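Local coordinates for uncharacterized protein MTH_862 (Methanothermobacter thermautotrophicus, PDB 2R47) that is of unknown function but belongs to an archaeal family of uncharacterized proteins and assembles as a two-chain unit whose beta sheet continues across the interface, at residues A[117-129]-A[137-149]. Sequence-based numbering, arbitrary orientation. Where two conformers were deposited one is given.
Sequences GGELMGLCYMDMF and LLDFDCVINADID
N145 and D127 illustrate how a parallel strand pair can secure the turn beyond its end. With CG anti to the backbone N (chi1 175°), the N145 amide reaches across so that OD1 accepts D127 N at 2.7 Å, the donor tilted out of the amide plane. With an alanine here, D127 N would probably lose this acceptor and the type I' turn from Y125 to M128 would be less firmly held. At the N-terminal end of the pair D141 binds L120 twice: its OD2 takes L120 N at 2.9 Å through the anti lone pair, while L120 O receives D141 N. Between these ends a ladder alternates regularly, from G122 N to C142 O (3.1 Å) through to M126 N and A146 O. L123 CD1 presses tightly on I144 CB (3.5 Å), the two side chains lying alongside. On the face carrying V143 and N145, the F140 ring lies against G122, where a CB would clash with F129, and V143 CG2 lies over one face of the F140 ring; F140 CZ sits over the centre of the F129 ring. Farther out, strand 88-91 flanks 118-125, and 142-149 pairs antiparallel with a strand of the second subunit. Strands 118-125 and 142-149, joined through helices, form a beta-alpha-beta crossover at one edge of the chain's mixed sheet, in an alpha/beta fold.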
loop_
_atom_site.group_PDB
_atom_site.type_symbol
_atom_site.label_atom_id
_atom_site.label_comp_id
_atom_site.label_asym_id
_atom_site.label_seq_id
_atom_site.Cartn_x
_atom_site.Cartn_y
_atom_site.Cartn_z
ATOM N N GLY A 117 27.379 2.956 -10.019
ATOM C CA GLY A 117 27.345 4.121 -9.128
ATOM C C GLY A 117 25.988 4.477 -8.510
ATOM O O GLY A 117 25.879 5.483 -7.795
ATOM N N GLY A 118 24.954 3.679 -8.788
ATOM C CA GLY A 118 23.605 3.971 -8.281
ATOM C C GLY A 118 23.446 3.519 -6.827
ATOM O O GLY A 118 24.365 2.950 -6.252
ATOM N N GLU A 119 22.303 3.814 -6.209
ATOM C CA GLU A 119 22.088 3.516 -4.798
ATOM C C GLU A 119 21.206 2.277 -4.672
ATOM O O GLU A 119 20.215 2.165 -5.406
ATOM C CB GLU A 119 21.397 4.714 -4.150
ATOM C CG GLU A 119 20.810 4.495 -2.767
ATOM C CD GLU A 119 20.394 5.793 -2.094
ATOM O OE1 GLU A 119 21.110 6.802 -2.256
ATOM O OE2 GLU A 119 19.361 5.814 -1.398
ATOM N N LEU A 120 21.552 1.384 -3.740
ATOM C CA LEU A 120 20.722 0.248 -3.445
ATOM C C LEU A 120 19.977 0.567 -2.144
ATOM O O LEU A 120 20.597 0.864 -1.113
ATOM C CB LEU A 120 21.564 -1.012 -3.275
ATOM C CG LEU A 120 20.778 -2.284 -2.961
ATOM C CD1 LEU A 120 19.809 -2.559 -4.194
ATOM C CD2 LEU A 120 21.737 -3.473 -2.555
ATOM N N MET A 121 18.655 0.444 -2.183
ATOM C CA MET A 121 17.837 0.666 -1.007
ATOM C C MET A 121 16.907 -0.503 -0.708
ATOM O O MET A 121 16.589 -1.297 -1.588
ATOM C CB MET A 121 16.978 1.923 -1.203
ATOM C CG MET A 121 17.795 3.193 -1.182
ATOM S SD MET A 121 16.776 4.689 -1.213
ATOM C CE MET A 121 15.349 4.197 -0.184
ATOM N N GLY A 122 16.491 -0.585 0.548
ATOM C CA GLY A 122 15.414 -1.463 0.938
ATOM C C GLY A 122 14.299 -0.736 1.651
ATOM O O GLY A 122 14.522 0.155 2.494
ATOM N N LEU A 123 13.083 -1.146 1.371
ATOM C CA LEU A 123 11.948 -0.571 2.050
ATOM C C LEU A 123 11.194 -1.784 2.558
ATOM O O LEU A 123 10.793 -2.635 1.772
ATOM C CB LEU A 123 11.120 0.171 1.008
ATOM C CG LEU A 123 10.201 1.318 1.316
ATOM C CD1 LEU A 123 11.000 2.458 1.938
ATOM C CD2 LEU A 123 9.591 1.779 -0.055
ATOM N N CYS A 124 11.062 -1.936 3.877
ATOM C CA CYS A 124 10.397 -3.135 4.376
ATOM C C CYS A 124 9.601 -2.837 5.659
ATOM O O CYS A 124 9.613 -1.716 6.168
ATOM C CB CYS A 124 11.434 -4.261 4.629
ATOM S SG CYS A 124 12.684 -3.857 5.878
ATOM N N TYR A 125 8.891 -3.858 6.143
ATOM C CA TYR A 125 8.138 -3.762 7.360
ATOM C C TYR A 125 8.658 -4.822 8.317
ATOM O O TYR A 125 9.110 -5.887 7.882
ATOM C CB TYR A 125 6.642 -3.937 7.116
ATOM C CG TYR A 125 6.068 -2.793 6.309
ATOM C CD1 TYR A 125 5.445 -1.695 6.931
ATOM C CD2 TYR A 125 6.227 -2.772 4.921
ATOM C CE1 TYR A 125 4.940 -0.633 6.157
ATOM C CE2 TYR A 125 5.770 -1.698 4.152
ATOM C CZ TYR A 125 5.133 -0.631 4.767
ATOM O OH TYR A 125 4.696 0.387 3.932
ATOM N N MET A 126 8.535 -4.533 9.611
ATOM C CA MET A 126 8.836 -5.483 10.683
ATOM C C MET A 126 10.263 -6.014 10.587
ATOM O O MET A 126 10.509 -7.188 10.916
ATOM C CB MET A 126 7.809 -6.647 10.692
ATOM C CG MET A 126 6.350 -6.162 10.677
ATOM S SD MET A 126 5.909 -4.955 11.934
ATOM C CE MET A 126 5.844 -6.038 13.377
ATOM N N ASP A 127 11.187 -5.173 10.095
ATOM C CA ASP A 127 12.632 -5.476 10.071
ATOM C C ASP A 127 12.972 -6.675 9.180
ATOM O O ASP A 127 13.902 -7.437 9.472
ATOM C CB ASP A 127 13.146 -5.704 11.486
ATOM C CG ASP A 127 14.555 -5.180 11.705
ATOM O OD1 ASP A 127 15.119 -4.456 10.828
ATOM O OD2 ASP A 127 15.093 -5.504 12.795
ATOM N N MET A 128 12.215 -6.847 8.108
ATOM C CA MET A 128 12.309 -8.066 7.313
ATOM C C MET A 128 13.716 -8.290 6.799
ATOM O O MET A 128 14.210 -9.425 6.836
ATOM C CB MET A 128 11.328 -7.999 6.123
ATOM C CG MET A 128 10.967 -9.342 5.524
ATOM S SD MET A 128 9.982 -10.383 6.643
ATOM C CE MET A 128 8.574 -9.298 6.967
ATOM N N PHE A 129 14.360 -7.259 6.259
ATOM C CA PHE A 129 15.667 -7.498 5.672
ATOM C C PHE A 129 16.740 -7.912 6.694
ATOM O O PHE A 129 17.538 -8.825 6.436
ATOM C CB PHE A 129 16.154 -6.298 4.894
ATOM C CG PHE A 129 15.422 -6.088 3.604
ATOM C CD1 PHE A 129 15.321 -7.122 2.695
ATOM C CD2 PHE A 129 14.867 -4.859 3.307
ATOM C CE1 PHE A 129 14.650 -6.924 1.441
ATOM C CE2 PHE A 129 14.206 -4.650 2.080
ATOM C CZ PHE A 129 14.093 -5.697 1.180
ATOM N N LEU A 137 24.394 -9.986 3.542
ATOM C CA LEU A 137 24.473 -10.599 2.218
ATOM C C LEU A 137 24.502 -9.571 1.114
ATOM O O LEU A 137 25.016 -9.866 0.050
ATOM C CB LEU A 137 23.300 -11.570 1.964
ATOM C CG LEU A 137 23.060 -12.688 3.004
ATOM C CD1 LEU A 137 21.978 -13.557 2.481
ATOM C CD2 LEU A 137 24.294 -13.488 3.247
ATOM N N LEU A 138 23.898 -8.394 1.356
ATOM C CA LEU A 138 23.811 -7.282 0.358
ATOM C C LEU A 138 24.443 -6.006 0.926
ATOM O O LEU A 138 24.510 -5.846 2.118
ATOM C CB LEU A 138 22.353 -6.972 0.005
ATOM C CG LEU A 138 21.483 -8.052 -0.616
ATOM C CD1 LEU A 138 20.068 -7.570 -0.910
ATOM C CD2 LEU A 138 22.152 -8.562 -1.902
ATOM N N ASP A 139 24.896 -5.095 0.078
ATOM C CA ASP A 139 25.458 -3.830 0.535
ATOM C C ASP A 139 24.399 -2.728 0.341
ATOM O O ASP A 139 24.431 -1.998 -0.677
ATOM C CB ASP A 139 26.735 -3.520 -0.263
ATOM C CG ASP A 139 27.376 -2.191 0.124
ATOM O OD1 ASP A 139 27.161 -1.709 1.239
ATOM O OD2 ASP A 139 28.116 -1.622 -0.702
ATOM N N PHE A 140 23.439 -2.641 1.262
ATOM C CA PHE A 140 22.429 -1.559 1.181
ATOM C C PHE A 140 23.062 -0.191 1.464
ATOM O O PHE A 140 23.827 -0.046 2.437
ATOM C CB PHE A 140 21.292 -1.779 2.197
ATOM C CG PHE A 140 20.329 -2.832 1.813
ATOM C CD1 PHE A 140 19.389 -2.604 0.808
ATOM C CD2 PHE A 140 20.283 -4.039 2.536
ATOM C CE1 PHE A 140 18.429 -3.601 0.467
ATOM C CE2 PHE A 140 19.348 -5.025 2.220
ATOM C CZ PHE A 140 18.416 -4.813 1.178
ATOM N N ASP A 141 22.713 0.812 0.649
ATOM C CA ASP A 141 23.050 2.183 0.994
ATOM C C ASP A 141 22.096 2.801 1.997
ATOM O O ASP A 141 22.493 3.617 2.816
ATOM C CB ASP A 141 23.148 3.063 -0.262
ATOM C CG ASP A 141 24.252 2.592 -1.195
ATOM O OD1 ASP A 141 25.430 2.641 -0.795
ATOM O OD2 ASP A 141 23.945 2.130 -2.304
ATOM N N CYS A 142 20.814 2.415 1.952
ATOM C CA CYS A 142 19.851 3.003 2.878
ATOM C C CYS A 142 18.716 1.997 3.019
ATOM O O CYS A 142 18.314 1.411 2.021
ATOM C CB CYS A 142 19.294 4.362 2.328
ATOM S SG CYS A 142 17.861 5.085 3.237
ATOM N N VAL A 143 18.186 1.817 4.228
ATOM C CA VAL A 143 17.019 0.961 4.403
ATOM C C VAL A 143 16.009 1.796 5.183
ATOM O O VAL A 143 16.383 2.476 6.125
ATOM C CB VAL A 143 17.345 -0.390 5.185
ATOM C CG1 VAL A 143 16.028 -1.085 5.667
ATOM C CG2 VAL A 143 18.144 -1.340 4.260
ATOM N N ILE A 144 14.745 1.752 4.794
ATOM C CA ILE A 144 13.703 2.365 5.570
ATOM C C ILE A 144 12.800 1.225 6.028
ATOM O O ILE A 144 12.312 0.465 5.202
ATOM C CB ILE A 144 12.895 3.360 4.699
ATOM C CG1 ILE A 144 13.806 4.536 4.298
ATOM C CG2 ILE A 144 11.692 3.890 5.517
ATOM C CD1 ILE A 144 13.308 5.333 3.099
ATOM N N ASN A 145 12.689 1.054 7.341
ATOM C CA ASN A 145 11.927 -0.034 7.935
ATOM C C ASN A 145 10.772 0.528 8.748
ATOM O O ASN A 145 10.987 1.439 9.540
ATOM C CB ASN A 145 12.825 -0.877 8.844
ATOM C CG ASN A 145 12.032 -1.956 9.578
ATOM O OD1 ASN A 145 11.242 -2.670 8.976
ATOM N ND2 ASN A 145 12.219 -2.045 10.887
ATOM N N ALA A 146 9.559 0.010 8.586
ATOM C CA ALA A 146 8.460 0.495 9.442
ATOM C C ALA A 146 7.823 -0.640 10.235
ATOM O O ALA A 146 7.756 -1.779 9.729
ATOM C CB ALA A 146 7.374 1.146 8.580
ATOM N N ASP A 147 7.264 -0.337 11.419
ATOM C CA ASP A 147 6.529 -1.343 12.139
ATOM C C ASP A 147 5.085 -0.923 12.164
ATOM O O ASP A 147 4.788 0.260 12.251
ATOM C CB ASP A 147 7.018 -1.493 13.592
ATOM C CG ASP A 147 8.452 -2.000 13.675
ATOM O OD1 ASP A 147 8.946 -2.644 12.747
ATOM O OD2 ASP A 147 9.113 -1.708 14.667
ATOM N N ILE A 148 4.199 -1.908 12.123
ATOM C CA ILE A 148 2.762 -1.666 12.062
ATOM C C ILE A 148 2.105 -2.349 13.255
ATOM O O ILE A 148 2.405 -3.507 13.547
ATOM C CB ILE A 148 2.141 -2.349 10.795
ATOM C CG1 ILE A 148 2.792 -1.866 9.501
ATOM C CG2 ILE A 148 0.574 -2.214 10.760
ATOM C CD1 ILE A 148 2.854 -0.380 9.322
ATOM N N ASP A 149 1.220 -1.625 13.926
ATOM C CA ASP A 149 0.327 -2.233 14.886
ATOM C C ASP A 149 -0.952 -1.432 15.022
ATOM O O ASP A 149 -1.016 -0.234 14.666
ATOM C CB ASP A 149 1.029 -2.540 16.220
ATOM C CG ASP A 149 1.185 -1.349 17.087
ATOM O OD1 ASP A 149 0.837 -0.231 16.660
ATOM O OD2 ASP A 149 1.645 -1.556 18.236
#